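Proximal thread matrix protein 1 (Mytilus galloprovincialis, PDB 4CN9) is a collagen-binding matrix protein of the mussel byssus, with two von Willebrand factor type A domains and bound zinc. Local coordinates at residues Ala47-Val52 against Ser87-Gly92; Glu83-Phe88 against Asp124-Ile129. All coordinates share one frame; numbering follows the deposited sequence.

Contact 1 (Ala47-Val52 against Ser87-Gly92); sequences AEECDV and SFTTVG. With ZN (zinc ion), chain D.
C50 and F88 meet backbone to backbone in a single beta bridge, held by two hydrogen bonds: C50 N donates to S87 O at 2.9 Å, and T89 N donates to C50 O at 3.2 Å. C50 O also accepts from a water, 2.6 Å away, which donates to V52 O as well and accepts a hydrogen bond from T90 N, so the carbonyl is gripped by two donors. E49 OE2 binds the zinc at 2.0 Å through one oxygen, while D51 chelates it through both, and H446 and two waters complete the shell. This site lies beside the start of strand 54-61 of the first von Willebrand factor type A domain; the MIDAS zinc ligands S63 and S65, joined by D174, follow the other end of that strand. T89 supports the site from the second shell: T89 OG1 donates to D51 OD1 at 3.0 Å from above the carboxylate plane, and T89 CG2 rests 3.5 Å from E49 CD. C50 also makes apolar contact, its CB 3.7 Å from F88 CE1. With SG anti to the backbone N (chi1 -179°), the sulfur sits obliquely beside that ring and continues into the disulfide with C242.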
loop_
_atom_site.group_PDB
_atom_site.type_symbol
_atom_site.label_atom_id
_atom_site.label_comp_id
_atom_site.label_asym_id
_atom_site.label_seq_id
_atom_site.Cartn_x
_atom_site.Cartn_y
_atom_site.Cartn_z
ATOM N N ALA A 47 1.713 -24.274 -4.295
ATOM C CA ALA A 47 2.794 -23.562 -4.981
ATOM C C ALA A 47 2.198 -22.715 -6.104
ATOM O O ALA A 47 1.461 -23.229 -6.938
ATOM C CB ALA A 47 3.818 -24.544 -5.549
ATOM N N GLU A 48 2.490 -21.419 -6.140
ATOM C CA GLU A 48 2.075 -20.670 -7.319
ATOM C C GLU A 48 3.154 -20.001 -8.118
ATOM O O GLU A 48 4.331 -20.015 -7.769
ATOM C CB GLU A 48 0.986 -19.639 -7.058
ATOM C CG GLU A 48 0.727 -19.189 -5.683
ATOM C CD GLU A 48 -0.754 -18.960 -5.542
ATOM O OE1 GLU A 48 -1.485 -19.965 -5.499
ATOM O OE2 GLU A 48 -1.197 -17.795 -5.535
ATOM N N GLU A 49 2.685 -19.432 -9.221
ATOM C CA GLU A 49 3.507 -18.742 -10.185
ATOM C C GLU A 49 2.871 -17.411 -10.548
ATOM O O GLU A 49 1.683 -17.169 -10.309
ATOM C CB GLU A 49 3.659 -19.578 -11.455
ATOM C CG GLU A 49 2.379 -19.723 -12.263
ATOM C CD GLU A 49 2.497 -20.742 -13.389
ATOM O OE1 GLU A 49 3.234 -21.734 -13.225
ATOM O OE2 GLU A 49 1.842 -20.547 -14.435
ATOM N N CYS A 50 3.698 -16.560 -11.132
ATOM C CA CYS A 50 3.284 -15.275 -11.629
ATOM C C CYS A 50 3.821 -15.185 -13.042
ATOM O O CYS A 50 5.005 -15.434 -13.270
ATOM C CB CYS A 50 3.884 -14.174 -10.763
ATOM S SG CYS A 50 3.421 -12.523 -11.282
ATOM N N ASP A 51 2.956 -14.847 -13.988
ATOM C CA ASP A 51 3.336 -14.804 -15.401
ATOM C C ASP A 51 3.685 -13.370 -15.836
ATOM O O ASP A 51 4.030 -13.123 -16.991
ATOM C CB ASP A 51 2.203 -15.355 -16.290
ATOM C CG ASP A 51 1.808 -16.794 -15.945
ATOM O OD1 ASP A 51 2.587 -17.540 -15.317
ATOM O OD2 ASP A 51 0.684 -17.194 -16.298
ATOM N N VAL A 52 3.609 -12.436 -14.895
ATOM C CA VAL A 52 3.817 -11.019 -15.183
ATOM C C VAL A 52 5.265 -10.734 -15.548
ATOM O O VAL A 52 6.169 -11.303 -14.953
ATOM C CB VAL A 52 3.411 -10.154 -13.969
ATOM C CG1 VAL A 52 3.672 -8.669 -14.235
ATOM C CG2 VAL A 52 1.931 -10.369 -13.643
ATOM N N SER A 87 9.337 -19.018 -9.135
ATOM C CA SER A 87 7.911 -18.678 -9.142
ATOM C C SER A 87 7.515 -17.745 -10.297
ATOM O O SER A 87 6.316 -17.541 -10.571
ATOM C CB SER A 87 7.540 -18.023 -7.810
ATOM O OG SER A 87 7.904 -18.863 -6.720
ATOM N N PHE A 88 8.509 -17.184 -10.980
ATOM C CA PHE A 88 8.244 -16.253 -12.075
ATOM C C PHE A 88 8.523 -16.919 -13.403
ATOM O O PHE A 88 9.670 -17.111 -13.782
ATOM C CB PHE A 88 9.064 -14.966 -11.906
ATOM C CG PHE A 88 8.583 -14.115 -10.769
ATOM C CD1 PHE A 88 7.552 -13.213 -10.956
ATOM C CD2 PHE A 88 9.136 -14.245 -9.512
ATOM C CE1 PHE A 88 7.096 -12.446 -9.917
ATOM C CE2 PHE A 88 8.687 -13.475 -8.467
ATOM C CZ PHE A 88 7.651 -12.584 -8.671
ATOM N N THR A 89 7.451 -17.267 -14.101
ATOM C CA THR A 89 7.541 -18.114 -15.284
ATOM C C THR A 89 8.346 -17.479 -16.419
ATOM O O THR A 89 9.005 -18.193 -17.165
ATOM C CB THR A 89 6.135 -18.506 -15.790
ATOM O OG1 THR A 89 5.434 -17.340 -16.229
ATOM C CG2 THR A 89 5.346 -19.182 -14.685
ATOM N N THR A 90 8.324 -16.150 -16.532
ATOM C CA THR A 90 9.013 -15.463 -17.639
ATOM C C THR A 90 10.494 -15.134 -17.368
ATOM O O THR A 90 11.183 -14.555 -18.220
ATOM C CB THR A 90 8.272 -14.165 -18.065
ATOM O OG1 THR A 90 8.302 -13.205 -17.005
ATOM C CG2 THR A 90 6.816 -14.467 -18.425
ATOM N N VAL A 91 10.990 -15.499 -16.193
ATOM C CA VAL A 91 12.426 -15.391 -15.916
ATOM C C VAL A 91 13.146 -16.445 -16.753
ATOM O O VAL A 91 12.810 -17.626 -16.683
ATOM C CB VAL A 91 12.742 -15.616 -14.411
ATOM C CG1 VAL A 91 14.250 -15.561 -14.147
ATOM C CG2 VAL A 91 12.037 -14.592 -13.565
ATOM N N GLY A 92 14.117 -16.021 -17.558
ATOM C CA GLY A 92 14.827 -16.927 -18.447
ATOM C C GLY A 92 14.193 -17.001 -19.824
ATOM O O GLY A 92 14.646 -17.736 -20.705
HETATM ZN ZN ZN D . 1.001 -19.007 -15.326
HETATM O O HOH W 1 6.767 -14.031 -14.564
HETATM O O HOH W 2 -0.154 -19.879 -16.839
HETATM O O HOH W 3 1.895 -19.781 -17.040
#

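Contact 2 (Glu83-Phe88 against Asp124-Ile129); sequences ELVDSF and DIKKGI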
loop_
_atom_site.group_PDB
_atom_site.type_symbol
_atom_site.label_atom_id
_atom_site.label_comp_id
_atom_site.label_asym_id
_atom_site.label_seq_id
_atom_site.Cartn_x
_atom_site.Cartn_y
_atom_site.Cartn_z
ATOM N N GLU A 83 13.442 -19.909 -4.411
ATOM C CA GLU A 83 12.061 -20.295 -4.630
ATOM C C GLU A 83 11.265 -19.175 -5.313
ATOM O O GLU A 83 10.411 -19.437 -6.159
ATOM C CB GLU A 83 11.426 -20.707 -3.300
ATOM C CG GLU A 83 12.020 -22.019 -2.781
ATOM C CD GLU A 83 11.742 -22.261 -1.318
ATOM O OE1 GLU A 83 10.885 -21.565 -0.747
ATOM O OE2 GLU A 83 12.387 -23.153 -0.734
ATOM N N LEU A 84 11.568 -17.928 -4.958
ATOM C CA LEU A 84 10.988 -16.769 -5.644
ATOM C C LEU A 84 11.317 -16.786 -7.126
ATOM O O LEU A 84 10.439 -16.616 -7.966
ATOM C CB LEU A 84 11.525 -15.467 -5.042
ATOM C CG LEU A 84 11.143 -15.227 -3.582
ATOM C CD1 LEU A 84 11.858 -14.006 -3.021
ATOM C CD2 LEU A 84 9.629 -15.076 -3.465
ATOM N N VAL A 85 12.594 -16.957 -7.439
ATOM C CA VAL A 85 13.036 -17.019 -8.823
ATOM C C VAL A 85 12.225 -18.047 -9.613
ATOM O O VAL A 85 11.773 -17.782 -10.729
ATOM C CB VAL A 85 14.515 -17.375 -8.910
ATOM C CG1 VAL A 85 14.906 -17.697 -10.355
ATOM C CG2 VAL A 85 15.367 -16.235 -8.353
ATOM N N ASP A 86 12.025 -19.215 -9.018
ATOM C CA ASP A 86 11.320 -20.318 -9.682
ATOM C C ASP A 86 9.814 -20.115 -9.721
ATOM O O ASP A 86 9.097 -20.936 -10.284
ATOM C CB ASP A 86 11.655 -21.653 -8.992
ATOM C CG ASP A 86 12.985 -22.232 -9.458
ATOM O OD1 ASP A 86 13.523 -21.751 -10.482
ATOM O OD2 ASP A 86 13.497 -23.166 -8.809
ATOM N N SER A 87 9.337 -19.018 -9.135
ATOM C CA SER A 87 7.911 -18.678 -9.142
ATOM C C SER A 87 7.515 -17.745 -10.297
ATOM O O SER A 87 6.316 -17.541 -10.571
ATOM C CB SER A 87 7.540 -18.023 -7.810
ATOM O OG SER A 87 7.904 -18.863 -6.720
ATOM N N PHE A 88 8.509 -17.184 -10.980
ATOM C CA PHE A 88 8.244 -16.253 -12.075
ATOM C C PHE A 88 8.523 -16.919 -13.403
ATOM O O PHE A 88 9.670 -17.111 -13.782
ATOM C CB PHE A 88 9.064 -14.966 -11.906
ATOM C CG PHE A 88 8.583 -14.115 -10.769
ATOM C CD1 PHE A 88 7.552 -13.213 -10.956
ATOM C CD2 PHE A 88 9.136 -14.245 -9.512
ATOM C CE1 PHE A 88 7.096 -12.446 -9.917
ATOM C CE2 PHE A 88 8.687 -13.475 -8.467
ATOM C CZ PHE A 88 7.651 -12.584 -8.671
ATOM N N ASP A 124 21.219 -20.100 -13.642
ATOM C CA ASP A 124 22.305 -19.151 -13.438
ATOM C C ASP A 124 22.011 -18.142 -12.319
ATOM O O ASP A 124 22.898 -17.821 -11.521
ATOM C CB ASP A 124 22.602 -18.418 -14.742
ATOM C CG ASP A 124 23.376 -19.278 -15.729
ATOM O OD1 ASP A 124 23.898 -20.329 -15.318
ATOM O OD2 ASP A 124 23.467 -18.898 -16.911
ATOM N N ILE A 125 20.775 -17.649 -12.263
ATOM C CA ILE A 125 20.375 -16.733 -11.194
ATOM C C ILE A 125 20.474 -17.436 -9.842
ATOM O O ILE A 125 20.999 -16.876 -8.877
ATOM C CB ILE A 125 18.952 -16.186 -11.415
ATOM C CG1 ILE A 125 18.924 -15.264 -12.646
ATOM C CG2 ILE A 125 18.461 -15.441 -10.173
ATOM C CD1 ILE A 125 17.526 -15.033 -13.185
ATOM N N LYS A 126 19.997 -18.677 -9.773
ATOM C CA LYS A 126 20.026 -19.421 -8.516
ATOM C C LYS A 126 21.458 -19.681 -8.029
ATOM O O LYS A 126 21.738 -19.609 -6.831
ATOM C CB LYS A 126 19.186 -20.704 -8.627
ATOM C CG LYS A 126 17.679 -20.402 -8.717
ATOM C CD LYS A 126 16.794 -21.632 -8.566
ATOM C CE LYS A 126 16.930 -22.595 -9.744
ATOM N NZ LYS A 126 16.200 -23.858 -9.439
ATOM N N LYS A 127 22.361 -19.953 -8.967
ATOM C CA LYS A 127 23.779 -20.104 -8.669
ATOM C C LYS A 127 24.364 -18.785 -8.156
ATOM O O LYS A 127 25.140 -18.763 -7.197
ATOM C CB LYS A 127 24.519 -20.554 -9.934
ATOM C CG LYS A 127 26.033 -20.588 -9.832
ATOM C CD LYS A 127 26.536 -21.790 -9.055
ATOM C CE LYS A 127 28.061 -21.913 -9.160
ATOM N NZ LYS A 127 28.636 -22.757 -8.068
ATOM N N GLY A 128 23.982 -17.681 -8.791
ATOM C CA GLY A 128 24.366 -16.369 -8.295
ATOM C C GLY A 128 23.960 -16.167 -6.850
ATOM O O GLY A 128 24.745 -15.691 -6.041
ATOM N N ILE A 129 22.724 -16.535 -6.514
ATOM C CA ILE A 129 22.230 -16.411 -5.143
ATOM C C ILE A 129 23.057 -17.283 -4.190
ATOM O O ILE A 129 23.485 -16.838 -3.108
ATOM C CB ILE A 129 20.751 -16.813 -5.072
ATOM C CG1 ILE A 129 19.883 -15.763 -5.785
ATOM C CG2 ILE A 129 20.301 -16.992 -3.629
ATOM C CD1 ILE A 129 18.516 -16.272 -6.161
#
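I125 opens the contact with V85: its CG2 branch, anti to the backbone N, lies 3.7 Å from V85 CG2, and the two side chains meet at a slant. The helix pair divides the work: aliphatic branches meet on the buried side, and a salt bridge lies toward the more exposed one. One residue on, K126 supplies the positive charge. Its aliphatic part runs past V85, with K126 CG 4.2 Å from V85 CG1, and a bend at chi3 (-68°) turns the chain so that it crosses D86 at about a right angle. K126 NZ then donates to D86 OD2 at 2.9 Å, on the syn lone pair, the side facing the other oxygen; OD1 of D86 stays farther from NZ, at 3.6 Å. Without the D86 carboxylate, as with an alanine here, the K126 ammonium would probably lose its mate and its chain end would be freer to turn. One turn further along the same helix, I129 comes back to V85: I129 CD1 is 3.8 Å from V85 CG2, the two side chains running antiparallel alongside one another, so the one methyl is touched by both isoleucines. Helices 73-85 and 122-130 are thereby joined near the C-terminal end of the first, in the layer of helices that flanks the central, mainly parallel sheet of a von Willebrand factor type A domain.

How the contacts relate
From the N terminus, the short strand 48-49 and the residues after it come first, and contact 1 closes a loop that takes in strand 54-61 and helices 64-69 and 73-85. Contact 2 starts at the closing end of that loop and runs on through strands 100-106 and 110-112 to helix 122-130; the two loops are consecutive and meet on a shared stretch, S87 and F88. Their centres lie 11 Å apart, and V91 CG1 of contact 1 packs on I125 CD1 of contact 2 at 3.5 Å. Contact 1 ties the N-terminal zinc-binding stretch to the two successive turns that leave helix 73-85, and contact 2 ties the end of that helix to helix 122-130.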